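Local coordinates for protein molinate hydrolase (Gulosibacter molinativorax, PDB 4UB9) that hydrolyses molinate, a thiocarbamate pesticide, and probably does so as a zinc-dependent member of the amidohydrolase family, at residues A334-A337 against W338-V342; I458-M461 against R462-S465. All coordinates share one frame; numbering follows the deposited sequence.

Contact 1. Residues A334-A337 against W338-V342; sequences AQQA and WMDSV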
loop_
_atom_site.group_PDB
_atom_site.type_symbol
_atom_site.label_atom_id
_atom_site.label_comp_id
_atom_site.label_asym_id
_atom_site.label_seq_id
_atom_site.Cartn_x
_atom_site.Cartn_y
_atom_site.Cartn_z
ATOM N N ALA A 334 19.188 13.021 -23.708
ATOM C CA ALA A 334 17.755 13.209 -23.888
ATOM C C ALA A 334 16.928 12.309 -22.969
ATOM O O ALA A 334 15.996 12.750 -22.299
ATOM C CB ALA A 334 17.368 12.950 -25.324
ATOM N N GLN A 335 17.304 11.034 -22.919
ATOM C CA GLN A 335 16.625 10.066 -22.033
ATOM C C GLN A 335 16.709 10.510 -20.577
ATOM O O GLN A 335 15.716 10.544 -19.853
ATOM C CB GLN A 335 17.194 8.659 -22.239
ATOM C CG GLN A 335 16.728 7.639 -21.227
ATOM C CD GLN A 335 15.223 7.361 -21.258
ATOM O OE1 GLN A 335 14.546 7.409 -22.312
ATOM N NE2 GLN A 335 14.699 7.013 -20.098
ATOM N N GLN A 336 17.892 10.909 -20.171
ATOM C CA GLN A 336 18.099 11.334 -18.785
ATOM C C GLN A 336 17.352 12.593 -18.488
ATOM O O GLN A 336 16.896 12.821 -17.363
ATOM C CB GLN A 336 19.612 11.570 -18.474
ATOM C CG GLN A 336 19.898 11.844 -16.979
ATOM C CD GLN A 336 19.446 10.711 -16.003
ATOM O OE1 GLN A 336 18.900 10.967 -14.918
ATOM N NE2 GLN A 336 19.689 9.480 -16.387
ATOM N N ALA A 337 17.335 13.485 -19.463
ATOM C CA ALA A 337 16.578 14.742 -19.283
ATOM C C ALA A 337 15.079 14.442 -19.136
ATOM O O ALA A 337 14.377 15.107 -18.380
ATOM C CB ALA A 337 16.804 15.675 -20.457
ATOM N N TRP A 338 14.592 13.457 -19.892
ATOM C CA TRP A 338 13.228 13.070 -19.740
ATOM C C TRP A 338 12.968 12.545 -18.296
ATOM O O TRP A 338 12.033 12.961 -17.606
ATOM C CB TRP A 338 12.837 12.043 -20.795
ATOM C CG TRP A 338 11.474 11.526 -20.464
ATOM C CD1 TRP A 338 10.298 12.155 -20.690
ATOM C CD2 TRP A 338 11.169 10.332 -19.746
ATOM N NE1 TRP A 338 9.277 11.421 -20.180
ATOM C CE2 TRP A 338 9.782 10.298 -19.585
ATOM C CE3 TRP A 338 11.934 9.292 -19.223
ATOM C CZ2 TRP A 338 9.127 9.260 -18.928
ATOM C CZ3 TRP A 338 11.299 8.261 -18.577
ATOM C CH2 TRP A 338 9.896 8.251 -18.422
ATOM N N MET A 339 13.836 11.646 -17.863
ATOM C CA MET A 339 13.746 11.040 -16.552
ATOM C C MET A 339 13.743 12.072 -15.486
ATOM O O MET A 339 12.899 12.048 -14.574
ATOM C CB MET A 339 14.918 10.115 -16.278
ATOM C CG MET A 339 14.768 8.744 -16.833
ATOM S SD MET A 339 16.320 7.843 -16.616
ATOM C CE MET A 339 15.761 6.169 -16.819
ATOM N N ASP A 340 14.669 13.001 -15.591
ATOM C CA ASP A 340 14.732 14.106 -14.596
ATOM C C ASP A 340 13.462 14.983 -14.641
ATOM O O ASP A 340 12.970 15.426 -13.626
ATOM C CB ASP A 340 16.003 14.959 -14.773
ATOM C CG ASP A 340 17.280 14.171 -14.458
ATOM O OD1 ASP A 340 17.216 13.140 -13.734
ATOM O OD2 ASP A 340 18.372 14.555 -14.898
ATOM N N SER A 341 12.914 15.174 -15.823
ATOM C CA SER A 341 11.760 16.055 -15.969
ATOM C C SER A 341 10.522 15.471 -15.300
ATOM O O SER A 341 9.654 16.211 -14.900
ATOM C CB SER A 341 11.451 16.322 -17.445
ATOM O OG SER A 341 10.763 15.217 -18.018
ATOM N N VAL A 342 10.417 14.150 -15.242
ATOM C CA VAL A 342 9.255 13.507 -14.595
ATOM C C VAL A 342 9.582 12.934 -13.223
ATOM O O VAL A 342 8.808 12.157 -12.665
ATOM C CB VAL A 342 8.631 12.380 -15.450
ATOM C CG1 VAL A 342 8.269 12.913 -16.835
ATOM C CG2 VAL A 342 9.556 11.186 -15.582
#

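Contact 2. Residues I458-M461 against R462-S465; sequences ITNM and RTLS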
loop_
_atom_site.group_PDB
_atom_site.type_symbol
_atom_site.label_atom_id
_atom_site.label_comp_id
_atom_site.label_asym_id
_atom_site.label_seq_id
_atom_site.Cartn_x
_atom_site.Cartn_y
_atom_site.Cartn_z
ATOM N N ILE A 458 28.373 7.758 -34.871
ATOM C CA ILE A 458 28.149 6.503 -34.167
ATOM C C ILE A 458 26.718 5.979 -34.341
ATOM O O ILE A 458 26.487 4.751 -34.440
ATOM C CB ILE A 458 28.557 6.607 -32.680
ATOM C CG1 ILE A 458 28.653 5.225 -32.065
ATOM C CG2 ILE A 458 27.614 7.515 -31.923
ATOM C CD1 ILE A 458 29.754 4.346 -32.643
ATOM N N THR A 459 25.777 6.894 -34.519
ATOM C CA THR A 459 24.388 6.533 -34.898
ATOM C C THR A 459 24.311 5.726 -36.225
ATOM O O THR A 459 23.328 5.024 -36.470
ATOM C CB THR A 459 23.435 7.749 -35.031
ATOM O OG1 THR A 459 23.817 8.536 -36.161
ATOM C CG2 THR A 459 23.486 8.617 -33.802
ATOM N N ASN A 460 25.336 5.823 -37.069
ATOM C CA ASN A 460 25.415 4.960 -38.270
ATOM C C ASN A 460 25.540 3.478 -38.000
ATOM O O ASN A 460 25.433 2.642 -38.915
ATOM C CB ASN A 460 26.563 5.374 -39.189
ATOM C CG ASN A 460 26.288 6.687 -39.895
ATOM O OD1 ASN A 460 25.161 6.979 -40.253
ATOM N ND2 ASN A 460 27.328 7.470 -40.109
ATOM N N MET A 461 25.759 3.145 -36.749
ATOM C CA MET A 461 25.711 1.727 -36.334
ATOM C C MET A 461 24.356 1.098 -36.664
ATOM O O MET A 461 24.258 -0.116 -36.888
ATOM C CB MET A 461 25.985 1.585 -34.833
ATOM C CG MET A 461 27.425 1.859 -34.401
ATOM S SD MET A 461 28.575 0.662 -35.079
ATOM C CE MET A 461 27.995 -0.886 -34.372
ATOM N N ARG A 462 23.341 1.941 -36.728
ATOM C CA ARG A 462 21.995 1.472 -37.060
ATOM C C ARG A 462 21.821 1.089 -38.534
ATOM O O ARG A 462 20.828 0.512 -38.873
ATOM C CB ARG A 462 20.955 2.512 -36.708
ATOM C CG ARG A 462 20.805 2.734 -35.220
ATOM C CD ARG A 462 19.982 3.988 -34.941
ATOM N NE ARG A 462 19.776 4.250 -33.508
ATOM C CZ ARG A 462 18.862 3.656 -32.733
ATOM N NH1 ARG A 462 18.068 2.738 -33.227
ATOM N NH2 ARG A 462 18.743 3.994 -31.463
ATOM N N THR A 463 22.760 1.446 -39.401
ATOM C CA THR A 463 22.541 1.343 -40.868
ATOM C C THR A 463 22.840 -0.064 -41.376
ATOM O O THR A 463 23.440 -0.240 -42.439
ATOM C CB THR A 463 23.359 2.380 -41.668
ATOM O OG1 THR A 463 24.758 2.094 -41.513
ATOM C CG2 THR A 463 23.071 3.780 -41.187
ATOM N N LEU A 464 22.335 -1.061 -40.654
ATOM C CA LEU A 464 22.572 -2.474 -41.013
ATOM C C LEU A 464 21.994 -2.893 -42.352
ATOM O O LEU A 464 20.833 -2.726 -42.574
ATOM C CB LEU A 464 21.942 -3.405 -39.993
ATOM C CG LEU A 464 22.675 -3.590 -38.678
ATOM C CD1 LEU A 464 21.728 -4.258 -37.684
ATOM C CD2 LEU A 464 23.911 -4.438 -38.901
ATOM N N SER A 465 22.829 -3.477 -43.194
ATOM C CA SER A 465 22.430 -4.029 -44.496
ATOM C C SER A 465 22.424 -5.506 -44.500
ATOM O O SER A 465 21.621 -6.103 -45.170
ATOM C CB SER A 465 23.450 -3.688 -45.593
ATOM O OG SER A 465 23.443 -2.325 -45.864
#

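Contact 1. Residues A334-A337 against W338-V342
Ala334 to Ala337 and Trp338 to Ser341 are successive turns of one alpha-helix, 333-341, in the amidohydrolase domain, and four i to i+4 backbone bonds tie them. Trp338 N donates to Ala334 O at 2.9 Å, Met339 N to Gln335 O, Asp340 N to Gln336 O and Ser341 N to Ala337 O. The van der Waals contacts are made by Gln335, Trp338 and Met339. The Gln335 side chain and the Trp338 indole run side by side in the same direction, amide and ring planes 52° apart. Met339 instead slants across Gln335, its CG 3.6 Å from Gln335 O, while its extended chain passes Gln336 at about a right angle and reaches Trp395. Among polar groups, chi1 of -66° sets Asp340 CG beside the backbone N and the carboxylate over the previous turn, OD2 3.7 Å from Gln336 CG and its plane turned 59° from that amide. Asp340 OD1 forms a salt bridge with Arg352. The helix ends at Ser341; Val342, just beyond it, sets CG2 3.9 Å above one face of the Trp338 ring, toward the rim. Here Trp338 O accepts twice, from Val342 N at 3.1 Å and from Ser341 OG at 2.6 Å.

Contact 2. Residues I458-M461 against R462-S465
Thr463 folds its side chain back over Asn460 at the end of a 3-10 segment leading into strand 464-469. The Thr463 hydroxyl stands between its own backbone N and carbonyl carbon (chi1 65°), which brings OG1 to 2.7 Å from Asn460 O, donating in the carbonyl plane. Thr463 N reaches the same oxygen at 3.0 Å from well above that plane, so one residue grips the carbonyl from two directions. The two side chains cross obliquely, methyl CG2 of Thr463 3.9 Å from Asn460 OD1; the amide's ND2 bonds to Asp453 O. Arg462 stretches the other way: its CB and CG pass Thr459 O at 3.5 Å and 3.6 Å, Arg462 N donates to Thr459 O, and NH1 makes a salt bridge with Glu399. Met461, bent at chi2 and chi3, packs against Leu90, Leu93 and Phe402. At Thr463 the chain makes an inverse gamma turn, with a weak Leu464 N to Arg462 O bond of 2.8 Å. A valine in place of Thr463 would probably cost Asn460 O its in-plane donor, leaving the bond from the backbone N, and deprive Gln452 N of its hydroxyl acceptor. Donating to Asn460 O and accepting from Gln452 N, the Thr463 hydroxyl thus joins the 3-10 turn to the loop beyond strand 447-450, where the two antiparallel strands begin to pair.

Contact 1 comes first along the chain and contact 2 follows more than a hundred residues later; their centres are 25 Å apart and their nearest atoms about 10 Å, without touching. They share no helix, strand or sheet. Contact 1 occupies helix 333-341, which follows strand 326-328, whereas contact 2 leads into strand 464-469, paired antiparallel with 447-450 in the mixed sheet that also contains strand 88-95. The chain between them lies against both: Glu392 and Trp395 touch contact 1, then Glu399 and helix 400-410 meet contact 2. Both belong to the amidohydrolase domain, away from the zinc site: one is packing along a helix, the other a turn into a sheet strand.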